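Local coordinates for protein lantibiotic dehydratase (Microbispora corallina, PDB 5EHK) that probably dehydrates serine and threonine residues of the precursor peptide of the lantibiotic NAI-107, using glutamyl-tRNA to activate the hydroxyls before elimination, at residues L414-A419 with R433-P438; A962-P967 with A1049-G1054. One frame throughout, in Å; residues are numbered along the deposited sequence.

How the contacts relate
The two contacts exemplify a short-range and a long-range closure of one chain. Coming from the N terminus, helix 407-417 ends and the chain passes through the short strand 423-424 before 433-438 folds back on that helix end; contact 1 closes this local excursion of 13 intervening residues. Contact 2 opens only much later and spans 81 residues, bringing the end of helix 950-965 against helix 1044-1059. The two closures follow in series, neither enclosing nor crossing the other. Contact 1 lies in the N-terminal lantibiotic dehydratase range, contact 2 in the C-terminal one. Their nearest atoms stay about 18 Å apart and do not touch: one joins a helix end to the loop that follows it, the other two helices distant in sequence.

Contact 1: residues L414-A419 with R433-P438; sequences LERYGA and RGLGPP
Arg416 reaches across to the backbone of Arg433 and Gly434, illustrating how a long polar side chain at a helix end can reach the carbonyls of a neighbouring loop. Its CB already points at 433-438, and with CG anti to the backbone N (chi1 167°) the chain runs out extended. CG lies over the centre of the Tyr417 ring, 3.5 Å above its plane, so the arginine's own neighbour forms a floor beneath the arm. The next carbon, CD, meets Leu435 CD1 at 3.9 Å, the leucine sliding past in the opposite direction. Arg416 and Tyr417 both spring from the last turn of helix 407-417, which Gly418 ends by turning to positive phi (75°), while 433-438 has no regular structure. Beyond NE the guanidinium divides its reach between two successive carbonyls. NH1 gives Gly434 O a hydrogen bond of 2.9 Å, weak because it is strongly bent (116° at the hydrogen), and NH2 lies 3.0 Å from Arg433 O. Tyr417 OH sits over one face of the same group, offset toward its rim, and comes within 3.7 Å of Gly434 CA. Lower on the ring, Tyr417 CE2 touches Leu435 CD1 at 4.0 Å. Tyr409 and Phe413 of the helix also cover Leu435, and Arg433 packs on Arg895 of the second subunit.

Contact 2: residues A962-P967 with A1049-G1054; sequences ADAFGP and AVRRFG
Val1050 rests CG1 against the backbone at the end of helix 950-965, 3.4 Å from Phe965 N, in a helix-to-helix packing within the C-terminal dehydratase region, whose family counterparts are associated with glutamate elimination. The branch stands anti to its own backbone N (chi1 170°) and also touches Ala964 CB and Phe965 CB, near the plane of the phenyl ring at its edge. Arg1051 follows, laying its aliphatic base beside the Ala964 carbonyl: its CA forms a CA-H...O contact of 3.3 Å with Ala964 O, and CG also approaches that oxygen. The chain then bends, and NH2 makes a salt bridge with Glu1048 on its own helix. Phe1053 turns mainly to helices 920-942 and 1068-1085. At Gly1054 the lack of a side chain lets the two backbones come close, its CA 4.6 Å from Phe965 CA; a CB would run into Phe965 O. The phenyl ring of Phe965, which also meets Trp996 with nearly perpendicular planes, receives this glycine on one face. Gly1054 CA makes a CH-pi contact 3.7 Å from the ring centroid, and the same carbon directs a CA-H...O contact to Phe965 O at 3.4 Å (163° at the hydrogen).

Contact 1: residues L414-A419 with R433-P438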
# COMPACT_ATOMS: atom_id res chain seq x y z
N LEU A 414 -3.85 15.90 -12.67
CA LEU A 414 -5.26 16.34 -12.65
C LEU A 414 -5.62 17.09 -11.37
O LEU A 414 -6.32 18.09 -11.41
CB LEU A 414 -6.20 15.15 -12.81
CG LEU A 414 -6.34 14.71 -14.25
CD1 LEU A 414 -7.19 13.45 -14.39
CD2 LEU A 414 -6.90 15.89 -15.08
N GLU A 415 -5.13 16.59 -10.24
CA GLU A 415 -5.45 17.15 -8.94
C GLU A 415 -4.85 18.56 -8.78
O GLU A 415 -5.51 19.47 -8.29
CB GLU A 415 -4.96 16.19 -7.84
CG GLU A 415 -5.03 16.70 -6.41
CD GLU A 415 -6.38 16.41 -5.76
OE1 GLU A 415 -7.40 16.32 -6.50
OE2 GLU A 415 -6.43 16.27 -4.50
N ARG A 416 -3.60 18.73 -9.21
CA ARG A 416 -2.93 20.02 -9.03
C ARG A 416 -3.20 21.06 -10.11
O ARG A 416 -3.26 22.25 -9.83
CB ARG A 416 -1.43 19.82 -8.91
CG ARG A 416 -0.66 21.09 -9.04
CD ARG A 416 0.73 20.92 -8.48
NE ARG A 416 1.46 22.18 -8.44
CZ ARG A 416 2.67 22.30 -7.91
NH1 ARG A 416 3.24 21.21 -7.40
NH2 ARG A 416 3.30 23.47 -7.91
N TYR A 417 -3.39 20.62 -11.35
CA TYR A 417 -3.41 21.57 -12.44
C TYR A 417 -4.72 21.61 -13.18
O TYR A 417 -4.99 22.56 -13.92
CB TYR A 417 -2.33 21.22 -13.43
CG TYR A 417 -0.94 21.28 -12.86
CD1 TYR A 417 -0.34 22.50 -12.57
CD2 TYR A 417 -0.19 20.13 -12.68
CE1 TYR A 417 0.95 22.57 -12.11
CE2 TYR A 417 1.11 20.20 -12.21
CZ TYR A 417 1.66 21.43 -11.92
OH TYR A 417 2.94 21.51 -11.44
N GLY A 418 -5.50 20.54 -13.03
CA GLY A 418 -6.72 20.40 -13.80
C GLY A 418 -6.45 20.04 -15.25
O GLY A 418 -5.32 19.73 -15.66
N ALA A 419 -7.50 20.13 -16.06
CA ALA A 419 -7.46 19.67 -17.43
C ALA A 419 -7.40 20.80 -18.46
O ALA A 419 -7.64 20.57 -19.64
CB ALA A 419 -8.66 18.78 -17.69
N ARG A 433 9.13 23.24 -7.98
CA ARG A 433 8.12 24.00 -8.71
C ARG A 433 6.97 23.15 -9.23
O ARG A 433 5.88 23.66 -9.51
CB ARG A 433 8.74 24.76 -9.85
CG ARG A 433 9.96 25.55 -9.47
CD ARG A 433 10.52 26.25 -10.67
NE ARG A 433 10.44 27.69 -10.56
CZ ARG A 433 11.53 28.47 -10.54
NH1 ARG A 433 12.76 27.94 -10.61
NH2 ARG A 433 11.37 29.80 -10.44
N GLY A 434 7.22 21.85 -9.36
CA GLY A 434 6.23 20.95 -9.92
C GLY A 434 5.83 19.77 -9.06
O GLY A 434 5.76 19.85 -7.83
N LEU A 435 5.50 18.68 -9.75
CA LEU A 435 5.12 17.41 -9.15
C LEU A 435 6.40 16.67 -8.78
O LEU A 435 6.42 15.86 -7.84
CB LEU A 435 4.35 16.60 -10.18
CG LEU A 435 2.86 16.29 -10.05
CD1 LEU A 435 2.09 17.45 -9.47
CD2 LEU A 435 2.29 15.91 -11.41
N GLY A 436 7.47 16.97 -9.49
CA GLY A 436 8.69 16.19 -9.39
C GLY A 436 8.55 14.98 -10.31
O GLY A 436 7.53 14.81 -10.97
N PRO A 437 9.59 14.14 -10.36
CA PRO A 437 9.54 12.93 -11.19
C PRO A 437 8.57 11.92 -10.60
O PRO A 437 8.34 11.92 -9.39
CB PRO A 437 10.97 12.42 -11.10
CG PRO A 437 11.43 12.88 -9.79
CD PRO A 437 10.83 14.22 -9.58
N PRO A 438 7.99 11.05 -11.44
CA PRO A 438 7.03 10.07 -10.95
C PRO A 438 7.74 9.00 -10.12
O PRO A 438 8.95 8.79 -10.31
CB PRO A 438 6.48 9.45 -12.24
CG PRO A 438 6.86 10.36 -13.31
CD PRO A 438 8.16 10.96 -12.89

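Contact 2: residues A962-P967 with A1049-G1054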
# COMPACT_ATOMS: atom_id res chain seq x y z
N ALA A 962 -28.65 27.43 -6.56
CA ALA A 962 -28.99 27.33 -7.98
C ALA A 962 -30.02 28.37 -8.41
O ALA A 962 -29.84 29.00 -9.45
CB ALA A 962 -29.47 25.95 -8.33
N ASP A 963 -31.09 28.53 -7.61
CA ASP A 963 -32.11 29.56 -7.88
C ASP A 963 -31.39 30.88 -7.90
O ASP A 963 -31.49 31.62 -8.86
CB ASP A 963 -33.23 29.58 -6.81
CG ASP A 963 -34.53 30.32 -7.29
OD1 ASP A 963 -35.24 29.78 -8.16
OD2 ASP A 963 -34.87 31.42 -6.78
N ALA A 964 -30.59 31.12 -6.88
CA ALA A 964 -30.06 32.45 -6.63
C ALA A 964 -29.07 32.94 -7.69
O ALA A 964 -29.06 34.12 -8.03
CB ALA A 964 -29.44 32.53 -5.23
N PHE A 965 -28.27 32.03 -8.25
CA PHE A 965 -27.29 32.41 -9.26
C PHE A 965 -28.00 33.09 -10.42
O PHE A 965 -27.46 34.02 -11.04
CB PHE A 965 -26.49 31.22 -9.76
CG PHE A 965 -25.31 31.61 -10.60
CD1 PHE A 965 -24.11 31.98 -10.01
CD2 PHE A 965 -25.39 31.63 -11.98
CE1 PHE A 965 -23.01 32.34 -10.78
CE2 PHE A 965 -24.30 31.99 -12.75
CZ PHE A 965 -23.12 32.35 -12.16
N GLY A 966 -29.21 32.62 -10.72
CA GLY A 966 -29.99 33.21 -11.78
C GLY A 966 -29.76 32.55 -13.12
O GLY A 966 -29.07 31.52 -13.20
N PRO A 967 -30.34 33.13 -14.18
CA PRO A 967 -30.30 32.62 -15.56
C PRO A 967 -28.86 32.43 -16.01
O PRO A 967 -28.00 33.19 -15.59
CB PRO A 967 -30.93 33.76 -16.37
CG PRO A 967 -30.72 34.98 -15.53
CD PRO A 967 -30.85 34.51 -14.11
N ALA A 1049 -25.67 37.17 -1.95
CA ALA A 1049 -24.33 37.18 -2.48
C ALA A 1049 -24.23 36.43 -3.80
O ALA A 1049 -23.53 36.85 -4.73
CB ALA A 1049 -23.37 36.59 -1.48
N VAL A 1050 -24.96 35.34 -3.90
CA VAL A 1050 -24.87 34.56 -5.10
C VAL A 1050 -25.62 35.26 -6.21
O VAL A 1050 -25.20 35.21 -7.37
CB VAL A 1050 -25.39 33.14 -4.87
CG1 VAL A 1050 -25.54 32.38 -6.18
CG2 VAL A 1050 -24.44 32.43 -3.98
N ARG A 1051 -26.70 35.94 -5.86
CA ARG A 1051 -27.44 36.69 -6.87
C ARG A 1051 -26.51 37.71 -7.52
O ARG A 1051 -26.39 37.71 -8.76
CB ARG A 1051 -28.70 37.36 -6.30
CG ARG A 1051 -29.99 36.69 -6.73
CD ARG A 1051 -31.23 37.48 -6.34
NE ARG A 1051 -31.20 37.88 -4.93
CZ ARG A 1051 -31.60 37.11 -3.91
NH1 ARG A 1051 -32.06 35.88 -4.14
NH2 ARG A 1051 -31.53 37.57 -2.65
N ARG A 1052 -25.83 38.54 -6.71
CA ARG A 1052 -24.93 39.55 -7.26
C ARG A 1052 -23.87 38.93 -8.16
O ARG A 1052 -23.64 39.40 -9.27
CB ARG A 1052 -24.25 40.39 -6.17
CG ARG A 1052 -24.99 40.44 -4.86
CD ARG A 1052 -25.21 41.84 -4.39
NE ARG A 1052 -24.50 42.14 -3.15
CZ ARG A 1052 -25.09 42.55 -2.02
NH1 ARG A 1052 -26.40 42.69 -1.93
NH2 ARG A 1052 -24.34 42.82 -0.96
N PHE A 1053 -23.22 37.88 -7.65
CA PHE A 1053 -22.16 37.15 -8.36
C PHE A 1053 -22.69 36.71 -9.73
O PHE A 1053 -22.05 36.94 -10.75
CB PHE A 1053 -21.70 35.97 -7.49
CG PHE A 1053 -20.48 35.22 -8.01
CD1 PHE A 1053 -19.89 34.26 -7.22
CD2 PHE A 1053 -19.95 35.46 -9.27
CE1 PHE A 1053 -18.78 33.55 -7.67
CE2 PHE A 1053 -18.84 34.77 -9.73
CZ PHE A 1053 -18.25 33.82 -8.93
N GLY A 1054 -23.86 36.07 -9.74
CA GLY A 1054 -24.45 35.61 -10.99
C GLY A 1054 -24.70 36.77 -11.95
O GLY A 1054 -24.46 36.65 -13.16